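PDB 4KP2: homoaconitase large subunit from Methanocaldococcus jannaschii, which forms, with its small partner subunit, a [4Fe-4S] hydro-lyase that interconverts (R)-homocitrate and homoisocitrate through cis-homoaconitate in 2-oxosuberate biosynthesis. Local coordinates for residues 47-52 with 76-81; 123-128 with 253-258; 141-146 with 228-233; 150-155 with 236-241; 244-249 with 265-270. All blocks are in the same frame, centred on the assembly; numbering follows the deposited sequence.

Contact 1 of 5, residues 47-52 with 76-81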
# COMPACT_ATOMS: atom_id res chain seq x y z
N VAL A 47 34.48 1.50 -9.66
CA VAL A 47 33.30 1.31 -8.83
C VAL A 47 33.03 -0.16 -8.53
O VAL A 47 33.00 -1.00 -9.43
CB VAL A 47 32.06 1.95 -9.49
CG1 VAL A 47 30.84 1.81 -8.59
CG2 VAL A 47 32.33 3.42 -9.79
N ASP A 48 32.82 -0.46 -7.25
CA ASP A 48 32.56 -1.83 -6.81
C ASP A 48 31.08 -2.19 -6.88
O ASP A 48 30.72 -3.35 -7.02
CB ASP A 48 33.07 -2.04 -5.39
CG ASP A 48 34.58 -2.00 -5.29
OD1 ASP A 48 35.24 -2.55 -6.20
OD2 ASP A 48 35.10 -1.42 -4.32
N LEU A 49 30.22 -1.17 -6.79
CA LEU A 49 28.78 -1.40 -6.76
C LEU A 49 28.02 -0.20 -7.30
O LEU A 49 28.18 0.92 -6.81
CB LEU A 49 28.33 -1.73 -5.34
CG LEU A 49 26.99 -2.45 -5.18
CD1 LEU A 49 27.04 -3.80 -5.86
CD2 LEU A 49 26.65 -2.60 -3.70
N ALA A 50 27.18 -0.43 -8.30
CA ALA A 50 26.37 0.63 -8.90
C ALA A 50 24.89 0.31 -8.81
O ALA A 50 24.46 -0.80 -9.14
CB ALA A 50 26.79 0.85 -10.35
N MET A 51 24.10 1.28 -8.36
CA MET A 51 22.67 1.05 -8.14
C MET A 51 21.79 2.24 -8.51
O MET A 51 22.09 3.38 -8.17
CB MET A 51 22.42 0.64 -6.68
CG MET A 51 20.99 0.86 -6.21
SD MET A 51 20.80 2.37 -5.25
CE MET A 51 19.29 3.02 -5.95
N THR A 52 20.70 1.95 -9.22
CA THR A 52 19.69 2.95 -9.54
C THR A 52 18.29 2.38 -9.29
O THR A 52 18.05 1.19 -9.49
CB THR A 52 19.78 3.43 -11.00
OG1 THR A 52 19.87 2.29 -11.87
CG2 THR A 52 21.01 4.31 -11.20
N LYS A 76 27.99 -6.24 -11.11
CA LYS A 76 28.26 -5.13 -10.20
C LYS A 76 27.13 -4.11 -10.20
O LYS A 76 27.20 -3.09 -9.51
CB LYS A 76 29.58 -4.44 -10.57
CG LYS A 76 30.80 -4.95 -9.83
CD LYS A 76 31.19 -6.36 -10.25
CE LYS A 76 32.48 -6.79 -9.58
NZ LYS A 76 33.61 -5.86 -9.90
N ILE A 77 26.08 -4.38 -10.98
CA ILE A 77 24.95 -3.46 -11.09
C ILE A 77 23.71 -4.00 -10.37
O ILE A 77 23.36 -5.16 -10.53
CB ILE A 77 24.60 -3.17 -12.56
CG1 ILE A 77 25.81 -2.58 -13.29
CG2 ILE A 77 23.42 -2.23 -12.66
CD1 ILE A 77 25.58 -2.35 -14.76
N VAL A 78 23.07 -3.14 -9.59
CA VAL A 78 21.86 -3.52 -8.86
C VAL A 78 20.70 -2.58 -9.18
O VAL A 78 20.84 -1.36 -9.13
CB VAL A 78 22.10 -3.53 -7.34
CG1 VAL A 78 20.81 -3.84 -6.59
CG2 VAL A 78 23.19 -4.53 -6.97
N VAL A 79 19.55 -3.16 -9.51
CA VAL A 79 18.35 -2.38 -9.78
C VAL A 79 17.21 -2.81 -8.85
O VAL A 79 16.89 -3.99 -8.76
CB VAL A 79 17.89 -2.51 -11.24
CG1 VAL A 79 16.62 -1.71 -11.47
CG2 VAL A 79 18.99 -2.06 -12.18
N ALA A 80 16.61 -1.84 -8.16
CA ALA A 80 15.53 -2.14 -7.22
C ALA A 80 14.42 -1.09 -7.27
O ALA A 80 14.68 0.11 -7.16
CB ALA A 80 16.08 -2.27 -5.81
N PHE A 81 13.19 -1.56 -7.42
CA PHE A 81 12.03 -0.67 -7.44
C PHE A 81 11.51 -0.46 -6.02
O PHE A 81 11.24 -1.43 -5.31
CB PHE A 81 10.91 -1.25 -8.31
CG PHE A 81 11.29 -1.41 -9.76
CD1 PHE A 81 12.42 -0.79 -10.28
CD2 PHE A 81 10.51 -2.18 -10.60
CE1 PHE A 81 12.76 -0.94 -11.61
CE2 PHE A 81 10.85 -2.34 -11.94
CZ PHE A 81 11.97 -1.72 -12.44
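Lys76 and Val78 bury the most surface here, both against segment 47-52, Lys76 at Asp48 and Val78 along strand 49-52, and the pairing closes a parallel beta-alpha-beta unit: strand 49-53, helix 57-67, strand 77-80. The two strand axes run 23° apart and approach to 4.7 Å. Two firm bonds set the register. Ala50 N gives its hydrogen to Lys76 O at 2.9 Å, and Val78 N gives its own to Ala50 O at 2.8 Å, so Ala50 is gripped through both its N and its O. Beyond it the pairing slackens, since Thr52 N reaches Val78 O only by a weak bond of 3.3 Å. Lys76 precedes its strand and lays its aliphatic part against the backbone of Asp48, with CG 3.2 Å from Asp48 O; the carboxylate of Asp48 is instead held by Lys32 and the backbone N of Phe133. Val78 faces the side of the sheet that Met51 shares, where the two CB atoms stand 4.2 Å apart and helix 119-126 packs through Leu123. On the other face Thr52 and Ile77 meet helix 156-165, and Thr52 OG1 bonds to Tyr163 and Thr57. In Val78, CG2 lies anti to the carbonyl carbon and beside the backbone N (chi1 of 176° puts CG1 anti to N), which turns this methyl back to meet Leu49 CD1 at 4.1 Å.

Contact 2 of 5, residues 123-128 with 253-258; sequences LAENYV and KKERGL
The guanidinium of Arg256 has one face laid over the backbone of Asn126 and Tyr127, with Tyr127 N over its centre, 3.3 Å from the plane, and Asn126 C nearer the rim. At its edge, in the plane, sits Ala124 O. NH1 bonds to this oxygen at 3.1 Å with an almost straight N-H...O angle of 172°, although it stands above the carbonyl plane and not on a lone pair. NH1 also gives a hydrogen to Val128 O, more bent at 137°; the modelled 2.5 Å is unusually short and its exact length doubtful. NH2 adds a weak bond to the same oxygen. One arginine thus gathers two backbone carbonyls where helix 119-126 gives way to loop. The side chain is extended from CG to NE, which carries the flat group past Asn126, while CG lies 3.1 Å from Glu125 O. Replacing Arg256 by an alanine would probably leave Ala124 O and Val128 O without these donors and uncover the backbone of Asn126 and Tyr127. The contact joins the end region of helix 119-126 to the chain leaving helix 246-254, far apart in the sequence of this aconitase-family chain. Beside the arginine, the carboxylates of Glu125 and Glu255 lie with planes 15° apart; a water modelled between them is doubtful as a bridge. The carboxylates have further partners: Glu255 OE1 forms a salt bridge with Lys357, and Glu125 OE1 is hydrogen-bonded to Ser355.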
# COMPACT_ATOMS: atom_id res chain seq x y z
N LEU A 123 20.39 -3.27 -0.65
CA LEU A 123 21.82 -3.18 -0.89
C LEU A 123 22.60 -3.55 0.37
O LEU A 123 23.68 -4.14 0.29
CB LEU A 123 22.19 -1.77 -1.34
CG LEU A 123 23.16 -1.65 -2.52
CD1 LEU A 123 22.62 -2.41 -3.72
CD2 LEU A 123 23.37 -0.18 -2.87
N ALA A 124 22.05 -3.20 1.53
CA ALA A 124 22.68 -3.50 2.80
C ALA A 124 22.45 -4.94 3.22
O ALA A 124 23.21 -5.50 4.01
CB ALA A 124 22.17 -2.55 3.88
N GLU A 125 21.40 -5.55 2.67
CA GLU A 125 21.02 -6.90 3.06
C GLU A 125 21.72 -8.00 2.28
O GLU A 125 21.70 -9.16 2.69
CB GLU A 125 19.50 -7.09 2.94
CG GLU A 125 18.70 -6.50 4.08
CD GLU A 125 17.21 -6.74 3.93
OE1 GLU A 125 16.82 -7.41 2.94
OE2 GLU A 125 16.44 -6.27 4.78
N ASN A 126 22.35 -7.65 1.16
CA ASN A 126 22.90 -8.69 0.29
C ASN A 126 23.99 -8.24 -0.69
O ASN A 126 24.33 -8.98 -1.61
CB ASN A 126 21.76 -9.37 -0.49
CG ASN A 126 22.07 -10.81 -0.83
OD1 ASN A 126 22.51 -11.11 -1.94
ND2 ASN A 126 21.83 -11.71 0.11
N TYR A 127 24.55 -7.05 -0.49
CA TYR A 127 25.54 -6.55 -1.44
C TYR A 127 26.73 -5.82 -0.83
O TYR A 127 27.87 -6.24 -1.01
CB TYR A 127 24.86 -5.66 -2.50
CG TYR A 127 23.87 -6.39 -3.37
CD1 TYR A 127 24.30 -7.24 -4.38
CD2 TYR A 127 22.50 -6.23 -3.19
CE1 TYR A 127 23.40 -7.91 -5.18
CE2 TYR A 127 21.59 -6.89 -3.99
CZ TYR A 127 22.05 -7.73 -4.98
OH TYR A 127 21.15 -8.40 -5.78
N VAL A 128 26.47 -4.72 -0.13
CA VAL A 128 27.53 -3.84 0.35
C VAL A 128 28.54 -4.49 1.29
O VAL A 128 28.21 -4.88 2.41
CB VAL A 128 26.95 -2.59 1.05
CG1 VAL A 128 28.07 -1.71 1.57
CG2 VAL A 128 26.06 -1.81 0.09
N LYS A 253 26.70 -11.99 8.64
CA LYS A 253 26.47 -13.41 8.87
C LYS A 253 24.98 -13.71 8.92
O LYS A 253 24.51 -14.71 8.38
CB LYS A 253 27.12 -13.86 10.18
CG LYS A 253 28.63 -13.82 10.17
CD LYS A 253 29.20 -14.59 11.35
CE LYS A 253 28.64 -14.07 12.67
NZ LYS A 253 29.12 -14.87 13.82
N LYS A 254 24.23 -12.82 9.57
CA LYS A 254 22.80 -13.00 9.77
C LYS A 254 22.01 -12.79 8.48
O LYS A 254 20.97 -13.41 8.27
CB LYS A 254 22.32 -12.04 10.86
CG LYS A 254 20.83 -11.77 10.89
CD LYS A 254 20.46 -10.91 12.09
CE LYS A 254 19.11 -10.24 11.90
NZ LYS A 254 19.15 -9.23 10.81
N GLU A 255 22.53 -11.94 7.59
CA GLU A 255 21.80 -11.54 6.40
C GLU A 255 22.15 -12.35 5.14
O GLU A 255 21.28 -13.02 4.57
CB GLU A 255 22.01 -10.05 6.13
CG GLU A 255 21.51 -9.14 7.25
CD GLU A 255 20.00 -9.14 7.38
OE1 GLU A 255 19.32 -9.48 6.39
OE2 GLU A 255 19.50 -8.79 8.46
N ARG A 256 23.40 -12.27 4.71
CA ARG A 256 23.80 -12.83 3.42
C ARG A 256 24.41 -14.22 3.56
O ARG A 256 25.37 -14.55 2.85
CB ARG A 256 24.82 -11.91 2.75
CG ARG A 256 24.56 -10.44 3.01
CD ARG A 256 25.68 -9.56 2.48
NE ARG A 256 25.40 -8.15 2.69
CZ ARG A 256 26.23 -7.17 2.36
NH1 ARG A 256 25.89 -5.90 2.58
NH2 ARG A 256 27.41 -7.45 1.81
N GLY A 257 23.86 -15.03 4.45
CA GLY A 257 24.47 -16.31 4.76
C GLY A 257 25.73 -16.04 5.55
O GLY A 257 25.96 -14.91 5.97
N LEU A 258 26.55 -17.07 5.77
CA LEU A 258 27.75 -16.87 6.57
C LEU A 258 28.81 -17.95 6.42
O LEU A 258 28.58 -19.01 5.83
CB LEU A 258 27.39 -16.75 8.06
CG LEU A 258 27.22 -18.03 8.87
CD1 LEU A 258 27.15 -17.70 10.36
CD2 LEU A 258 25.99 -18.81 8.44
O HOH W 1 16.99 -6.84 7.04

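Contact 3 of 5, residues 141-146 with 228-233; sequences TCTHGA and LCNMAI
Thr143 and Asn230 supply the polar link: their side chains run alongside one another in the same direction, and Asn230 ND2 gives a weak hydrogen bond to Thr143 OG1, 2.7 Å long but bent to 124°. The amide of Asn230 is carried alongside the threonine by a chi1 of -177°, which turns CG away from the backbone N. Each group has a further partner, since Thr143 OG1 also bonds to His140 O and Asn230 OD1 accepts from Asn405 ND2. The sulfur contacts are of another kind. Cys142 SG packs on Ala232 CB at 3.8 Å and more loosely on Ile233 CB, both beyond the end of helix 222-230. Cys229 SG in turn reaches the 141-146 segment, at Ala146 CB 3.9 Å away and at the backbone of Gly145, its carbon C 3.6 Å off. Side chain meets carbonyl where Cys229 CB lies 3.5 Å from Thr143 O. The backbones also come close: Cys142 O and Cys229 O, two acceptors, are 3.1 Å apart. The loop after strand 133-136 is thereby seated against the end of helix 222-230, beside the probable iron-sulfur site of the aconitase family, for the side chain of Asn230 touches that of Cys323, a predicted [4Fe-4S] ligand.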
# COMPACT_ATOMS: atom_id res chain seq x y z
N THR A 141 22.78 7.49 -0.77
CA THR A 141 23.65 6.34 -0.95
C THR A 141 24.71 6.33 0.16
O THR A 141 25.36 5.31 0.41
CB THR A 141 24.33 6.37 -2.34
OG1 THR A 141 23.35 6.64 -3.34
CG2 THR A 141 25.01 5.05 -2.64
N CYS A 142 24.85 7.46 0.83
CA CYS A 142 25.80 7.61 1.93
C CYS A 142 25.49 6.68 3.11
O CYS A 142 26.32 6.52 4.01
CB CYS A 142 25.82 9.07 2.42
SG CYS A 142 24.19 9.72 2.87
N THR A 143 24.30 6.08 3.09
CA THR A 143 23.88 5.15 4.13
C THR A 143 24.84 3.97 4.25
O THR A 143 25.07 3.46 5.35
CB THR A 143 22.46 4.62 3.83
OG1 THR A 143 21.56 5.72 3.65
CG2 THR A 143 21.96 3.74 4.97
N HIS A 144 25.40 3.55 3.12
CA HIS A 144 26.25 2.37 3.07
C HIS A 144 27.67 2.62 3.56
O HIS A 144 28.57 1.81 3.35
CB HIS A 144 26.28 1.81 1.64
CG HIS A 144 24.92 1.68 1.03
ND1 HIS A 144 24.02 0.72 1.42
CD2 HIS A 144 24.31 2.39 0.05
CE1 HIS A 144 22.91 0.84 0.71
NE2 HIS A 144 23.06 1.85 -0.13
N GLY A 145 27.86 3.76 4.23
CA GLY A 145 29.14 4.06 4.85
C GLY A 145 29.22 3.42 6.21
O GLY A 145 30.26 3.46 6.87
N ALA A 146 28.12 2.80 6.63
CA ALA A 146 28.06 2.11 7.91
C ALA A 146 28.78 0.77 7.84
O ALA A 146 29.05 0.15 8.86
CB ALA A 146 26.62 1.92 8.34
N LEU A 228 22.85 6.71 11.22
CA LEU A 228 23.82 7.80 11.33
C LEU A 228 24.41 8.19 9.97
O LEU A 228 24.59 9.37 9.68
CB LEU A 228 24.94 7.43 12.30
CG LEU A 228 24.84 8.00 13.71
CD1 LEU A 228 23.50 7.65 14.34
CD2 LEU A 228 25.99 7.49 14.58
N CYS A 229 24.70 7.19 9.14
CA CYS A 229 25.28 7.44 7.83
C CYS A 229 24.24 7.87 6.82
O CYS A 229 24.57 8.45 5.78
CB CYS A 229 26.02 6.19 7.33
SG CYS A 229 27.43 5.70 8.34
N ASN A 230 22.97 7.61 7.12
CA ASN A 230 21.88 7.96 6.22
C ASN A 230 21.62 9.46 6.18
O ASN A 230 21.29 10.02 5.13
CB ASN A 230 20.60 7.22 6.61
CG ASN A 230 19.45 7.49 5.65
OD1 ASN A 230 18.76 8.50 5.76
ND2 ASN A 230 19.24 6.58 4.71
N MET A 231 21.77 10.11 7.33
CA MET A 231 21.47 11.53 7.46
C MET A 231 22.71 12.38 7.23
O MET A 231 22.81 13.49 7.75
CB MET A 231 20.89 11.82 8.84
CG MET A 231 19.76 10.89 9.25
SD MET A 231 18.15 11.70 9.20
CE MET A 231 18.44 13.09 10.28
N ALA A 232 23.66 11.86 6.46
CA ALA A 232 24.89 12.58 6.18
C ALA A 232 24.66 13.71 5.18
O ALA A 232 25.20 14.81 5.33
CB ALA A 232 25.96 11.63 5.67
N ILE A 233 23.84 13.44 4.16
CA ILE A 233 23.54 14.42 3.13
C ILE A 233 22.70 15.57 3.68
O ILE A 233 22.75 16.69 3.18
CB ILE A 233 22.82 13.76 1.93
CG1 ILE A 233 22.62 14.76 0.79
CG2 ILE A 233 21.49 13.16 2.36
CD1 ILE A 233 23.91 15.38 0.29

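Contact 4 of 5, residues 150-155 with 236-241; sequences FATGFG and GGKTGV
Thr152 and Thr239 point their side chains toward each other's segment and lie roughly perpendicular, Thr152 CG2 coming within 3.8 Å of Thr239 CB. The same methyl lies 3.4 Å from Lys238 O and touches the aliphatic CG of Lys238. The Phe150 ring comes obliquely to the methyl of Thr239, its atom CE1 being 3.7 Å from Thr239 CG2. In Thr239 the hydroxyl is anti to the backbone N (chi1 -175°), a setting that aims OG1 at the neighbouring strand while the methyl is left for the phenyl ring. OG1 donates to Ala151 O at 2.6 Å, tilted 30° from the carbonyl plane. A valine at Thr239 would probably leave Ala151 O without this donor, taking away the one hydrogen bond between the two segments. The strand axes run at 158° and come no nearer than 6.6 Å, so the strands are antiparallel in direction but do not pair as sheet neighbours. Strand 150-153 bonds instead to strand 133-136, and strand 239-242 pairs with 208-213. The contact therefore brings one of the two outermost strands of the parallel sheet, order 3-2-1-4-5, against a strand of the separate mixed sheet in this alpha-beta-alpha sandwich protein.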
# COMPACT_ATOMS: atom_id res chain seq x y z
N PHE A 150 33.23 3.66 1.18
CA PHE A 150 32.98 4.99 0.65
C PHE A 150 31.81 4.96 -0.32
O PHE A 150 31.92 4.43 -1.42
CB PHE A 150 34.24 5.54 -0.04
CG PHE A 150 34.13 6.98 -0.44
CD1 PHE A 150 34.49 7.99 0.44
CD2 PHE A 150 33.66 7.33 -1.70
CE1 PHE A 150 34.39 9.31 0.07
CE2 PHE A 150 33.56 8.65 -2.07
CZ PHE A 150 33.92 9.65 -1.19
N ALA A 151 30.69 5.54 0.10
CA ALA A 151 29.47 5.51 -0.71
C ALA A 151 28.87 6.89 -0.89
O ALA A 151 28.58 7.58 0.09
CB ALA A 151 28.46 4.56 -0.10
N THR A 152 28.68 7.29 -2.14
CA THR A 152 28.10 8.59 -2.46
C THR A 152 27.00 8.47 -3.51
O THR A 152 26.88 7.44 -4.18
CB THR A 152 29.16 9.58 -2.97
OG1 THR A 152 29.88 8.99 -4.06
CG2 THR A 152 30.13 9.94 -1.86
N GLY A 153 26.20 9.52 -3.65
CA GLY A 153 25.11 9.53 -4.61
C GLY A 153 25.43 10.33 -5.86
O GLY A 153 26.04 11.40 -5.79
N PHE A 154 25.01 9.82 -7.01
CA PHE A 154 25.27 10.48 -8.28
C PHE A 154 23.97 10.77 -9.02
O PHE A 154 22.94 10.17 -8.74
CB PHE A 154 26.18 9.61 -9.15
CG PHE A 154 27.55 9.40 -8.58
CD1 PHE A 154 28.58 10.27 -8.89
CD2 PHE A 154 27.80 8.34 -7.72
CE1 PHE A 154 29.85 10.08 -8.36
CE2 PHE A 154 29.06 8.15 -7.19
CZ PHE A 154 30.09 9.02 -7.51
N GLY A 155 24.04 11.69 -9.98
CA GLY A 155 22.89 12.03 -10.79
C GLY A 155 22.70 11.05 -11.94
O GLY A 155 23.46 10.09 -12.08
N GLY A 236 24.70 18.31 4.52
CA GLY A 236 25.48 18.77 3.39
C GLY A 236 26.63 17.84 3.08
O GLY A 236 27.33 18.01 2.08
N GLY A 237 26.83 16.84 3.93
CA GLY A 237 27.93 15.91 3.80
C GLY A 237 27.93 15.13 2.50
O GLY A 237 26.87 14.71 2.02
N LYS A 238 29.11 14.93 1.94
CA LYS A 238 29.26 14.16 0.72
C LYS A 238 28.96 12.69 1.01
O LYS A 238 28.38 11.99 0.19
CB LYS A 238 30.68 14.31 0.16
CG LYS A 238 30.86 13.72 -1.23
CD LYS A 238 29.98 14.43 -2.24
CE LYS A 238 30.19 13.88 -3.64
NZ LYS A 238 29.35 14.58 -4.65
N THR A 239 29.37 12.25 2.20
CA THR A 239 29.11 10.89 2.65
C THR A 239 29.33 10.77 4.15
O THR A 239 30.00 11.60 4.76
CB THR A 239 30.00 9.86 1.93
OG1 THR A 239 29.62 8.53 2.32
CG2 THR A 239 31.47 10.08 2.28
N GLY A 240 28.76 9.72 4.74
CA GLY A 240 28.97 9.43 6.14
C GLY A 240 29.50 8.02 6.29
O GLY A 240 28.88 7.07 5.82
N VAL A 241 30.66 7.87 6.93
CA VAL A 241 31.30 6.57 7.03
C VAL A 241 31.61 6.17 8.48
O VAL A 241 31.98 7.01 9.31
CB VAL A 241 32.59 6.51 6.17
CG1 VAL A 241 33.66 7.45 6.72
CG2 VAL A 241 33.12 5.09 6.08

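Contact 5 of 5, residues 244-249 with 265-270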
# COMPACT_ATOMS: atom_id res chain seq x y z
N ALA A 244 34.51 -0.22 10.32
CA ALA A 244 33.97 -1.57 10.40
C ALA A 244 34.58 -2.34 11.57
O ALA A 244 35.78 -2.26 11.83
CB ALA A 244 34.20 -2.31 9.10
N ASP A 245 33.73 -3.09 12.28
CA ASP A 245 34.18 -3.89 13.40
C ASP A 245 33.47 -5.23 13.43
O ASP A 245 32.83 -5.62 12.46
CB ASP A 245 33.95 -3.14 14.72
CG ASP A 245 32.48 -2.92 15.01
OD1 ASP A 245 31.68 -2.88 14.05
OD2 ASP A 245 32.13 -2.78 16.20
N GLU A 246 33.58 -5.93 14.56
CA GLU A 246 32.97 -7.25 14.71
C GLU A 246 31.46 -7.22 14.56
O GLU A 246 30.86 -8.17 14.06
CB GLU A 246 33.35 -7.86 16.07
CG GLU A 246 34.36 -8.99 15.98
CD GLU A 246 35.72 -8.53 15.49
OE1 GLU A 246 36.05 -7.34 15.67
OE2 GLU A 246 36.45 -9.36 14.92
N ILE A 247 30.84 -6.12 14.99
CA ILE A 247 29.40 -5.96 14.87
C ILE A 247 28.99 -5.91 13.40
O ILE A 247 27.94 -6.42 13.02
CB ILE A 247 28.92 -4.69 15.60
CG1 ILE A 247 29.32 -4.73 17.07
CG2 ILE A 247 27.41 -4.53 15.47
CD1 ILE A 247 28.83 -3.55 17.87
N THR A 248 29.84 -5.30 12.59
CA THR A 248 29.60 -5.21 11.15
C THR A 248 29.65 -6.59 10.51
O THR A 248 28.83 -6.91 9.64
CB THR A 248 30.63 -4.29 10.46
OG1 THR A 248 30.63 -3.00 11.10
CG2 THR A 248 30.29 -4.12 8.99
N TYR A 249 30.60 -7.41 10.95
CA TYR A 249 30.75 -8.76 10.40
C TYR A 249 29.60 -9.67 10.84
O TYR A 249 29.19 -10.56 10.09
CB TYR A 249 32.09 -9.37 10.81
CG TYR A 249 33.29 -8.55 10.38
CD1 TYR A 249 33.51 -8.27 9.03
CD2 TYR A 249 34.21 -8.09 11.31
CE1 TYR A 249 34.61 -7.53 8.63
CE2 TYR A 249 35.31 -7.35 10.92
CZ TYR A 249 35.51 -7.07 9.58
OH TYR A 249 36.60 -6.34 9.19
N LYS A 265 38.26 -13.69 5.91
CA LYS A 265 38.75 -13.16 4.65
C LYS A 265 38.47 -11.66 4.51
O LYS A 265 39.12 -10.97 3.73
CB LYS A 265 38.14 -13.91 3.47
CG LYS A 265 38.72 -15.30 3.26
CD LYS A 265 37.98 -16.05 2.18
CE LYS A 265 38.72 -17.32 1.78
NZ LYS A 265 39.03 -18.17 2.96
N LEU A 266 37.50 -11.18 5.27
CA LEU A 266 37.16 -9.76 5.25
C LEU A 266 37.98 -9.00 6.29
O LEU A 266 38.25 -7.81 6.13
CB LEU A 266 35.67 -9.55 5.51
CG LEU A 266 34.72 -10.17 4.48
CD1 LEU A 266 33.27 -9.83 4.83
CD2 LEU A 266 35.06 -9.71 3.08
N LYS A 267 38.37 -9.69 7.36
CA LYS A 267 39.16 -9.08 8.42
C LYS A 267 40.61 -8.87 7.99
O LYS A 267 41.32 -8.06 8.58
CB LYS A 267 39.10 -9.91 9.69
CG LYS A 267 37.74 -9.94 10.36
CD LYS A 267 37.80 -10.68 11.69
CE LYS A 267 38.76 -10.00 12.65
NZ LYS A 267 38.37 -8.59 12.92
N LYS A 268 41.03 -9.58 6.95
CA LYS A 268 42.39 -9.43 6.44
C LYS A 268 42.50 -8.14 5.64
O LYS A 268 43.60 -7.69 5.31
CB LYS A 268 42.80 -10.63 5.59
CG LYS A 268 42.34 -10.55 4.14
CD LYS A 268 43.03 -11.61 3.31
CE LYS A 268 42.66 -11.48 1.84
NZ LYS A 268 43.39 -12.46 0.99
N GLU A 269 41.35 -7.55 5.32
CA GLU A 269 41.31 -6.29 4.60
C GLU A 269 40.66 -5.21 5.46
O GLU A 269 40.23 -4.18 4.95
CB GLU A 269 40.54 -6.45 3.28
CG GLU A 269 41.08 -7.55 2.38
CD GLU A 269 42.47 -7.27 1.86
OE1 GLU A 269 42.85 -6.08 1.78
OE2 GLU A 269 43.19 -8.23 1.53
N ARG A 270 40.59 -5.47 6.76
CA ARG A 270 39.99 -4.53 7.70
C ARG A 270 40.79 -3.24 7.79
O ARG A 270 42.02 -3.26 7.89
CB ARG A 270 39.86 -5.17 9.08
CG ARG A 270 39.29 -4.24 10.15
CD ARG A 270 39.10 -4.96 11.47
NE ARG A 270 38.63 -4.07 12.53
CZ ARG A 270 38.31 -4.46 13.76
NH1 ARG A 270 38.41 -5.74 14.10
NH2 ARG A 270 37.90 -3.57 14.65
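Tyr249 reaches across to the 265-270 segment with its CB pointing toward it, CG anti to the carbonyl carbon (chi1 -58°). From CB the ring runs out between several partners. On one side CE1 touches Leu266 CB at 3.9 Å. CE2 and CZ lie beneath Lys267 CG, which sits over the ring face, 4.0 Å from the centroid and 27° off the ring normal, a CH-pi contact. At the tip, OH meets CB and CG of Arg270, each 3.5 Å away. The same lysine and arginine also close on Glu246, one turn back along the helix. Lys267 NZ bridges to Glu246 OE2 at 2.9 Å on the syn side of the carboxylate, and Arg270 NH1 to Glu246 OE1 by a weak, bent bond of 3.3 Å, so that one carboxylate serves two cations. The arginine is extended from CG to NE, and one face of its guanidinium lies over Asp245 CA. Asp245 is the N-cap of helix 246-254: OD1 accepts weakly from Thr248 N, also from Thr248 OG1, and forms a salt bridge with Arg225 of helix 222-230. The contact thus sets the start of helix 246-254, which follows strand 239-242, against the end of helix 260-267 and the type I turn Lys267-Arg270.

How the contacts relate
Contacts 1, 3 and 4 are buried, whereas contacts 2 and 5 are partly open, and there charged side chains make the bonds. Chemistry follows place: backbone bonds of a parallel sheet in contact 1, sulfur packing and one weak amide-hydroxyl bond in contact 3, one hydroxyl bond in contact 4, then arginine on carbonyls in contact 2 and salt bridges in contact 5. Contacts 1 and 4 reach the same parallel sheet; contacts 2 and 5 both use helix 246-254. Contacts 3 and 4 are neighbours, centres about 7 Å apart, with Cys229 SG 3.2 Å from Gly240 O. Leu123 packs on Val78 of contact 1 and His144 of contact 3, bringing contact 2 against both.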